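Local coordinates for carbohydrate kinase (Agrobacterium tumefaciens, PDB 2NWH), which probably transfers phosphate to a sugar or related substrate, as a carbohydrate kinase of the pfkB family in the ribokinase clan, at residues G18-E21 / T22-P26; E73-Q77 / A78-D82; S289-T292 / S293-S297. One frame throughout, in Å; residues are numbered along the deposited sequence.

Contact 1: G18-E21 / T22-P26. With CA (calcium ion), chain C.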
ATOM      1  N   GLY A  18      16.879  -5.889 -13.794  1.00 18.13           N
ATOM      2  CA  GLY A  18      17.888  -6.104 -14.815  1.00 18.58           C
ATOM      3  C   GLY A  18      17.267  -6.862 -15.982  1.00 19.52           C
ATOM      4  O   GLY A  18      16.623  -7.901 -15.784  1.00 20.34           O
ATOM      5  N   MET A  19      17.405  -6.332 -17.191  1.00 16.79           N
ATOM      6  CA  MET A  19      16.819  -6.975 -18.330  1.00 17.22           C
ATOM      7  C   MET A  19      17.915  -7.413 -19.266  1.00 16.94           C
ATOM      8  O   MET A  19      18.814  -6.650 -19.576  1.00 17.23           O
ATOM      9  CB  MET A  19      15.862  -6.020 -19.074  1.00 17.70           C
ATOM     10  CG  MET A  19      15.269  -6.630 -20.369  1.00 18.18           C
ATOM     11  SD  MET A  19      13.857  -5.636 -21.044  1.00 16.20           S
ATOM     12  CE  MET A  19      12.604  -6.329 -19.970  1.00 21.67           C
ATOM     13  N   ILE A  20      17.826  -8.658 -19.695  1.00 16.75           N
ATOM     14  CA  ILE A  20      18.702  -9.239 -20.691  1.00 17.01           C
ATOM     15  C   ILE A  20      18.462  -8.582 -22.064  1.00 18.40           C
ATOM     16  O   ILE A  20      17.311  -8.369 -22.500  1.00 17.27           O
ATOM     17  CB  ILE A  20      18.505 -10.752 -20.762  1.00 16.55           C
ATOM     18  CG1 ILE A  20      18.865 -11.404 -19.384  1.00 18.34           C
ATOM     19  CG2 ILE A  20      19.318 -11.333 -21.942  1.00 16.97           C
ATOM     20  CD1 ILE A  20      18.334 -12.892 -19.224  1.00 19.90           C
ATOM     21  N   GLU A  21      19.572  -8.276 -22.740  1.00 18.13           N
ATOM     22  CA  GLU A  21      19.534  -7.511 -23.990  1.00 19.64           C
ATOM     23  C   GLU A  21      19.418  -8.361 -25.241  1.00 19.67           C
ATOM     24  O   GLU A  21      19.097  -7.838 -26.294  1.00 19.44           O
ATOM     25  CB  GLU A  21      20.754  -6.611 -24.087  1.00 19.58           C
ATOM     26  CG  GLU A  21      20.786  -5.548 -23.056  1.00 22.40           C
ATOM     27  CD  GLU A  21      22.193  -4.900 -22.933  1.00 27.61           C
ATOM     28  OE1 GLU A  21      23.135  -5.295 -23.660  1.00 29.52           O
ATOM     29  OE2 GLU A  21      22.330  -3.985 -22.088  1.00 29.32           O
ATOM     30  N   THR A  22      19.690  -9.654 -25.125  1.00 20.51           N
ATOM     31  CA  THR A  22      19.786 -10.561 -26.264  1.00 23.35           C
ATOM     32  C   THR A  22      18.917 -11.769 -25.918  1.00 24.20           C
ATOM     33  O   THR A  22      18.153 -11.727 -24.961  1.00 23.07           O
ATOM     34  CB  THR A  22      21.254 -11.043 -26.501  1.00 23.51           C
ATOM     35  OG1 THR A  22      21.780 -11.580 -25.283  1.00 24.91           O
ATOM     36  CG2 THR A  22      22.126  -9.878 -26.898  1.00 25.50           C
ATOM     37  N   GLU A  23      19.045 -12.840 -26.696  1.00 25.06           N
ATOM     38  CA  GLU A  23      18.424 -14.112 -26.353  0.60 25.69           C
ATOM     39  C   GLU A  23      18.989 -14.604 -25.018  1.00 25.17           C
ATOM     40  O   GLU A  23      20.181 -14.455 -24.737  1.00 25.65           O
ATOM     41  CB  GLU A  23      18.683 -15.154 -27.468  0.60 26.51           C
ATOM     42  CG  GLU A  23      20.164 -15.280 -27.868  0.60 29.68           C
ATOM     43  CD  GLU A  23      20.440 -16.346 -28.926  0.60 35.63           C
ATOM     44  OE1 GLU A  23      20.144 -17.546 -28.684  0.60 37.78           O
ATOM     45  OE2 GLU A  23      20.989 -15.977 -29.995  0.60 38.90           O
ATOM     46  N   THR A  24      18.142 -15.216 -24.202  1.00 24.21           N
ATOM     47  CA  THR A  24      18.561 -15.727 -22.898  1.00 23.67           C
ATOM     48  C   THR A  24      19.457 -16.964 -23.010  1.00 24.37           C
ATOM     49  O   THR A  24      19.122 -17.921 -23.729  1.00 24.87           O
ATOM     50  CB  THR A  24      17.338 -16.128 -22.110  1.00 23.09           C
ATOM     51  OG1 THR A  24      16.371 -15.071 -22.211  1.00 22.48           O
ATOM     52  CG2 THR A  24      17.692 -16.452 -20.608  1.00 23.64           C
ATOM     53  N   ALA A  25      20.578 -16.935 -22.292  1.00 24.11           N
ATOM     54  CA  ALA A  25      21.369 -18.126 -21.979  1.00 25.96           C
ATOM     55  C   ALA A  25      21.072 -18.547 -20.544  1.00 25.62           C
ATOM     56  O   ALA A  25      21.617 -17.955 -19.583  1.00 25.35           O
ATOM     57  CB  ALA A  25      22.888 -17.858 -22.172  1.00 25.62           C
ATOM     58  N   PRO A  26      20.172 -19.545 -20.365  1.00 26.29           N
ATOM     59  CA  PRO A  26      19.806 -19.953 -19.013  1.00 25.18           C
ATOM     60  C   PRO A  26      20.986 -20.500 -18.211  1.00 24.18           C
ATOM     61  O   PRO A  26      21.915 -21.089 -18.779  1.00 23.73           O
ATOM     62  CB  PRO A  26      18.764 -21.060 -19.243  1.00 26.68           C
ATOM     63  CG  PRO A  26      19.016 -21.538 -20.614  1.00 26.54           C
ATOM     64  CD  PRO A  26      19.464 -20.344 -21.391  1.00 26.26           C
TER
HETATM   65 CA    CA C 402      24.547  -3.270 -22.596  1.00 38.11          CA
HETATM   66  O   HOH W   1      25.447  -4.527 -20.712  1.00 41.94           O
HETATM   67  O   HOH W   2      22.862  -1.445 -22.284  1.00 47.01           O
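I20 meets a flat peptide group at the start of the turn. Its CG2 methyl sits 3.3 Å from T22 O and comes from above the plane of that carbonyl, not from within it. The same methyl lies 3.6 Å from T22 N, so it covers part of two successive peptide groups. T22 N is buried here and has no polar partner in the model. The other flat group is the carboxylate of E21, which binds a calcium ion through both oxygens. E21 OE2 is the nearer ligand at 2.4 Å, and E21 OE1 is at 2.7 Å from the calcium. Two waters also bind the ion, the nearer with its oxygen 2.4 Å from the calcium. E21 stretches out past CG (chi2 165°), which brings its carboxylate to the metal. This is the end of strand 13-20, in the four-stranded sheet set apart from the large central one. In ribokinase relatives such a sheet forms the lid of the sugar site, and it probably does so here. The chain then runs through a loop to strand 32-39. Backbone bonds tie I20 to L99 and E21 to P31, so the strand stays paired up to the turn. Further round, I20 CD1 lies 3.9 Å from T24 CG2, and the two side chains cross at about a right angle. With chi1 at -62°, I20 CG2 lies opposite the backbone N and meets T22, and an extended chi2 (165°) carries CD1 on to T24. T24 OG1 makes its hydrogen bond with E100, so T24 offers its methyl to I20. A25 N bonds to N30 OD1.

Contact 2: E73-Q77 / A78-D82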
ATOM      1  N   GLU A  73      15.098  10.351  -2.205  1.00 20.16           N
ATOM      2  CA  GLU A  73      14.875  11.274  -3.330  1.00 20.88           C
ATOM      3  C   GLU A  73      13.511  11.085  -3.981  1.00 19.55           C
ATOM      4  O   GLU A  73      12.850  12.079  -4.374  1.00 18.83           O
ATOM      5  CB  GLU A  73      15.972  11.121  -4.378  1.00 21.16           C
ATOM      6  CG  GLU A  73      15.757  11.956  -5.670  1.00 28.49           C
ATOM      7  CD  GLU A  73      15.796  13.482  -5.452  1.00 34.26           C
ATOM      8  OE1 GLU A  73      16.495  13.955  -4.525  1.00 38.02           O
ATOM      9  OE2 GLU A  73      15.139  14.204  -6.235  1.00 40.35           O
ATOM     10  N   ALA A  74      13.104   9.822  -4.146  1.00 18.70           N
ATOM     11  CA  ALA A  74      11.794   9.512  -4.721  1.00 18.49           C
ATOM     12  C   ALA A  74      10.691  10.033  -3.779  1.00 18.16           C
ATOM     13  O   ALA A  74       9.644  10.499  -4.252  1.00 18.66           O
ATOM     14  CB  ALA A  74      11.624   8.023  -4.935  1.00 18.04           C
ATOM     15  N   ALA A  75      10.912   9.914  -2.465  1.00 18.66           N
ATOM     16  CA  ALA A  75      10.011  10.531  -1.470  1.00 18.97           C
ATOM     17  C   ALA A  75       9.879  12.052  -1.729  1.00 19.54           C
ATOM     18  O   ALA A  75       8.766  12.566  -1.888  1.00 20.29           O
ATOM     19  CB  ALA A  75      10.496  10.246  -0.003  1.00 18.20           C
ATOM     20  N   ARG A  76      11.009  12.755  -1.773  1.00 20.56           N
ATOM     21  CA  ARG A  76      11.009  14.195  -2.005  1.00 21.79           C
ATOM     22  C   ARG A  76      10.354  14.574  -3.320  1.00 21.67           C
ATOM     23  O   ARG A  76       9.602  15.574  -3.359  1.00 21.54           O
ATOM     24  CB  ARG A  76      12.418  14.750  -1.901  1.00 22.66           C
ATOM     25  CG  ARG A  76      12.947  14.638  -0.481  1.00 28.31           C
ATOM     26  CD  ARG A  76      14.222  15.427  -0.346  1.00 31.95           C
ATOM     27  NE  ARG A  76      15.239  14.950  -1.285  1.00 34.48           N
ATOM     28  CZ  ARG A  76      16.142  14.012  -1.004  1.00 34.48           C
ATOM     29  NH1 ARG A  76      16.151  13.426   0.185  1.00 36.91           N
ATOM     30  NH2 ARG A  76      17.046  13.677  -1.904  1.00 30.95           N
ATOM     31  N   GLN A  77      10.582  13.785  -4.384  1.00 20.89           N
ATOM     32  CA  GLN A  77       9.963  14.058  -5.686  0.50 21.24           C
ATOM     33  C   GLN A  77       8.441  14.019  -5.631  1.00 21.09           C
ATOM     34  O   GLN A  77       7.752  14.707  -6.390  1.00 19.38           O
ATOM     35  CB  GLN A  77      10.489  13.075  -6.726  0.50 21.49           C
ATOM     36  CG  GLN A  77      11.954  13.322  -7.057  0.50 23.87           C
ATOM     37  CD  GLN A  77      12.153  14.605  -7.839  0.50 27.05           C
ATOM     38  OE1 GLN A  77      11.644  14.744  -8.951  0.50 28.27           O
ATOM     39  NE2 GLN A  77      12.891  15.552  -7.263  0.50 27.92           N
ATOM     40  N   ALA A  78       7.914  13.186  -4.739  1.00 19.73           N
ATOM     41  CA  ALA A  78       6.475  13.042  -4.602  1.00 19.28           C
ATOM     42  C   ALA A  78       5.922  13.950  -3.499  1.00 19.29           C
ATOM     43  O   ALA A  78       4.717  13.907  -3.207  1.00 20.18           O
ATOM     44  CB  ALA A  78       6.136  11.614  -4.322  1.00 19.08           C
ATOM     45  N   GLY A  79       6.778  14.762  -2.889  1.00 18.01           N
ATOM     46  CA  GLY A  79       6.327  15.631  -1.773  1.00 19.56           C
ATOM     47  C   GLY A  79       6.133  14.941  -0.423  1.00 19.18           C
ATOM     48  O   GLY A  79       5.556  15.511   0.509  1.00 19.06           O
ATOM     49  N   VAL A  80       6.664  13.726  -0.278  1.00 18.79           N
ATOM     50  CA  VAL A  80       6.542  12.987   0.982  1.00 17.17           C
ATOM     51  C   VAL A  80       7.706  13.393   1.850  1.00 18.84           C
ATOM     52  O   VAL A  80       8.873  13.376   1.390  1.00 17.88           O
ATOM     53  CB  VAL A  80       6.570  11.445   0.740  1.00 16.07           C
ATOM     54  CG1 VAL A  80       6.629  10.639   2.057  1.00 16.45           C
ATOM     55  CG2 VAL A  80       5.350  10.970  -0.159  1.00 14.23           C
ATOM     56  N   GLU A  81       7.404  13.705   3.108  1.00 18.30           N
ATOM     57  CA  GLU A  81       8.438  13.927   4.128  1.00 18.85           C
ATOM     58  C   GLU A  81       9.017  12.583   4.578  1.00 18.52           C
ATOM     59  O   GLU A  81       8.326  11.751   5.154  1.00 18.04           O
ATOM     60  CB  GLU A  81       7.878  14.709   5.317  1.00 19.25           C
ATOM     61  CG  GLU A  81       8.968  15.048   6.385  1.00 20.58           C
ATOM     62  CD  GLU A  81       8.396  15.626   7.689  1.00 26.21           C
ATOM     63  OE1 GLU A  81       7.149  15.690   7.831  1.00 28.09           O
ATOM     64  OE2 GLU A  81       9.207  15.994   8.579  1.00 28.13           O
ATOM     65  N   ASP A  82      10.282  12.369   4.266  1.00 18.62           N
ATOM     66  CA  ASP A  82      10.984  11.113   4.566  1.00 20.12           C
ATOM     67  C   ASP A  82      11.735  11.307   5.860  1.00 18.92           C
ATOM     68  O   ASP A  82      12.743  12.021   5.876  1.00 19.82           O
ATOM     69  CB  ASP A  82      12.033  10.826   3.501  1.00 20.77           C
ATOM     70  CG  ASP A  82      12.719   9.477   3.702  1.00 23.51           C
ATOM     71  OD1 ASP A  82      12.013   8.461   3.928  1.00 22.78           O
ATOM     72  OD2 ASP A  82      13.968   9.434   3.604  1.00 22.79           O
TER
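A75 O takes the hydrogen bond of V80 N at 2.9 Å. It also receives a weak bond from A78 N at 3.0 Å. G79 N bonds to R76 O at 3.0 Å, and A78 N reaches A74 O at 3.2 Å. The carbonyls of A74, A75 and R76 thus all accept backbone amides. The nested bonds from V80 and G79 make a Schellman motif, with positive phi (77°) at G79. Beside it A75 CB packs against V80 CB at 4.2 Å and D82 CB at 3.9 Å. These contacts seat the end of helix 66-77 against the start of strand 81-87, within the beta-alpha-beta unit that begins with strand 55-63. Around them, F43 of helix 41-51 touches A74 and A75, I58 touches V80, and S50 OG bonds to A78 O. R76 NH2 forms a salt bridge with E73 OE1 at 2.7 Å, on its anti side and somewhat out of the carboxylate plane. One guanidinium face lies over E73 CA. Q77 bends at chi2 (-70°), which fits the weak bond of its NE2 to E73 OE2. D82 pairs with R62. E73 and D82 each have an arginine partner, which would probably favour their charged forms.

Contact 3: S289-T292 / S293-S297; sequences SFAT and SQDLS
T292 OG1 is gripped by the amide of Q294 and by two waters. Q294 N donates to it at 3.2 Å, which makes an ST turn. The hydroxyl stands between its own backbone N and carbonyl carbon (chi1 70°), and there it faces that amide. One water accepts from T292 OG1. The second water donates to it and, weakly, to Q294 OE1. The first water also donates to F290 O and, at 2.7 Å, to D295 OD2, so it links the incoming chain to the acid. T292 N approaches D295 OD2 at 3.2 Å along a nearly straight bond, 169° at the hydrogen, and meets the oxygen from above the carboxylate plane. The main chain adds its own bond, D295 N to T292 O at 2.9 Å. T292 directly precedes the short 3-10 segment 293-295, and D295 reaches back to its amide much as in a capping box, although T292 OG1 bonds to Q294 N. The turn continues with L296 N on S293 O. L296 is buried against helix 271-286 and also touches N48 of helix 41-51. Next, S297 caps helix 298-305 through S300 N. The sodium ion bound by D249 and T251 is about 11 Å from the side chain of A291. T292 and D295 thus bond to each other twice, once through the D295 carboxylate and once through the main chain. The T292 amide and the donating water would probably favour negative charge on D295.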
ATOM      1  N   SER A 289      -0.404  -0.180 -20.776  1.00 17.24           N
ATOM      2  CA  SER A 289       0.901  -0.761 -20.435  1.00 18.01           C
ATOM      3  C   SER A 289       1.858   0.235 -19.782  1.00 17.01           C
ATOM      4  O   SER A 289       2.778  -0.165 -19.069  1.00 16.21           O
ATOM      5  CB  SER A 289       1.585  -1.327 -21.689  1.00 17.38           C
ATOM      6  OG  SER A 289       0.851  -2.450 -22.118  1.00 23.55           O
ATOM      7  N   PHE A 290       1.647   1.518 -20.040  1.00 16.21           N
ATOM      8  CA  PHE A 290       2.616   2.543 -19.633  1.00 17.00           C
ATOM      9  C   PHE A 290       2.105   3.384 -18.449  1.00 16.46           C
ATOM     10  O   PHE A 290       2.804   4.287 -17.972  1.00 15.88           O
ATOM     11  CB  PHE A 290       2.963   3.395 -20.854  1.00 15.96           C
ATOM     12  CG  PHE A 290       3.321   2.559 -22.048  1.00 17.64           C
ATOM     13  CD1 PHE A 290       4.535   1.871 -22.094  1.00 14.56           C
ATOM     14  CD2 PHE A 290       2.399   2.355 -23.072  1.00 14.86           C
ATOM     15  CE1 PHE A 290       4.853   1.043 -23.214  1.00 14.46           C
ATOM     16  CE2 PHE A 290       2.723   1.510 -24.188  1.00 12.49           C
ATOM     17  CZ  PHE A 290       3.913   0.870 -24.236  1.00 14.36           C
ATOM     18  N   ALA A 291       0.866   3.100 -18.031  1.00 17.06           N
ATOM     19  CA  ALA A 291       0.240   3.819 -16.924  1.00 17.43           C
ATOM     20  C   ALA A 291       0.960   3.492 -15.629  1.00 17.00           C
ATOM     21  O   ALA A 291       1.429   2.356 -15.411  1.00 16.54           O
ATOM     22  CB  ALA A 291      -1.230   3.470 -16.821  1.00 17.88           C
ATOM     23  N   THR A 292       1.063   4.485 -14.757  1.00 16.39           N
ATOM     24  CA  THR A 292       1.673   4.238 -13.450  1.00 17.80           C
ATOM     25  C   THR A 292       1.011   5.122 -12.392  1.00 17.55           C
ATOM     26  O   THR A 292       0.262   6.054 -12.741  1.00 17.07           O
ATOM     27  CB  THR A 292       3.231   4.490 -13.416  1.00 17.33           C
ATOM     28  OG1 THR A 292       3.512   5.889 -13.523  1.00 18.77           O
ATOM     29  CG2 THR A 292       4.032   3.725 -14.549  1.00 17.59           C
ATOM     30  N   SER A 293       1.368   4.893 -11.114  1.00 17.06           N
ATOM     31  CA  SER A 293       0.803   5.716 -10.034  1.00 16.10           C
ATOM     32  C   SER A 293       1.336   7.167 -10.147  1.00 16.33           C
ATOM     33  O   SER A 293       0.748   8.082  -9.512  1.00 16.05           O
ATOM     34  CB  SER A 293       1.194   5.134  -8.677  1.00 16.56           C
ATOM     35  OG  SER A 293       2.587   5.069  -8.668  1.00 18.77           O
ATOM     36  N   GLN A 294       2.369   7.417 -10.958  1.00 15.26           N
ATOM     37  CA  GLN A 294       2.770   8.825 -11.169  1.00 16.20           C
ATOM     38  C   GLN A 294       1.675   9.633 -11.865  1.00 16.90           C
ATOM     39  O   GLN A 294       1.624  10.887 -11.759  1.00 17.29           O
ATOM     40  CB  GLN A 294       4.053   8.962 -11.963  1.00 18.11           C
ATOM     41  CG  GLN A 294       5.254   8.541 -11.218  1.00 22.43           C
ATOM     42  CD  GLN A 294       6.485   8.769 -12.020  1.00 30.10           C
ATOM     43  OE1 GLN A 294       6.557   8.413 -13.219  1.00 30.69           O
ATOM     44  NE2 GLN A 294       7.475   9.388 -11.385  1.00 30.53           N
ATOM     45  N   ASP A 295       0.781   8.931 -12.536  1.00 16.69           N
ATOM     46  CA  ASP A 295      -0.407   9.609 -13.185  1.00 17.00           C
ATOM     47  C   ASP A 295      -1.551  10.005 -12.226  1.00 17.22           C
ATOM     48  O   ASP A 295      -2.492  10.693 -12.629  1.00 18.64           O
ATOM     49  CB  ASP A 295      -0.926   8.690 -14.266  1.00 16.17           C
ATOM     50  CG  ASP A 295       0.068   8.539 -15.395  1.00 20.66           C
ATOM     51  OD1 ASP A 295       0.719   9.543 -15.780  1.00 21.26           O
ATOM     52  OD2 ASP A 295       0.211   7.402 -15.860  1.00 21.01           O
ATOM     53  N   LEU A 296      -1.456   9.584 -10.961  1.00 17.06           N
ATOM     54  CA  LEU A 296      -2.439   9.946  -9.932  1.00 17.14           C
ATOM     55  C   LEU A 296      -2.343  11.386  -9.490  1.00 17.51           C
ATOM     56  O   LEU A 296      -1.257  11.888  -9.187  1.00 17.29           O
ATOM     57  CB  LEU A 296      -2.410   9.044  -8.669  1.00 15.21           C
ATOM     58  CG  LEU A 296      -2.705   7.579  -8.822  1.00 16.64           C
ATOM     59  CD1 LEU A 296      -2.367   6.847  -7.519  1.00 20.88           C
ATOM     60  CD2 LEU A 296      -4.212   7.440  -9.097  1.00 20.28           C
ATOM     61  N   SER A 297      -3.517  12.034  -9.464  1.00 18.70           N
ATOM     62  CA  SER A 297      -3.672  13.399  -8.952  1.00 18.27           C
ATOM     63  C   SER A 297      -5.159  13.565  -8.669  1.00 18.73           C
ATOM     64  O   SER A 297      -5.977  12.742  -9.110  1.00 17.04           O
ATOM     65  CB  SER A 297      -3.212  14.436  -9.999  1.00 19.49           C
ATOM     66  OG  SER A 297      -4.080  14.449 -11.118  1.00 20.15           O
TER
HETATM   67  O   HOH W   3       2.747   6.752 -16.465  1.00 32.62           O
HETATM   68  O   HOH W   4       6.685   5.499 -13.005  1.00 42.76           O

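Overall arrangement
Along the chain the three contacts come in series, and none nests within or crosses another. Contact 1 opens the loop between strands 13-20 and 32-39, at the outer end of the small sheet, its centre about 31 Å from the chain centre. Contact 2 turns helix 66-77 into strand 81-87, which edges the large central sheet. Contact 3 lies in the connection from helix 271-286 to helix 298-305. Contacts 2 and 3 both touch helix 41-51, and their nearest atoms are about 7 Å apart. Contact 1 stands off: its centre is about 33 Å from that of contact 2 and 27 Å from that of contact 3. All three are local turns joining consecutive parts of one fold.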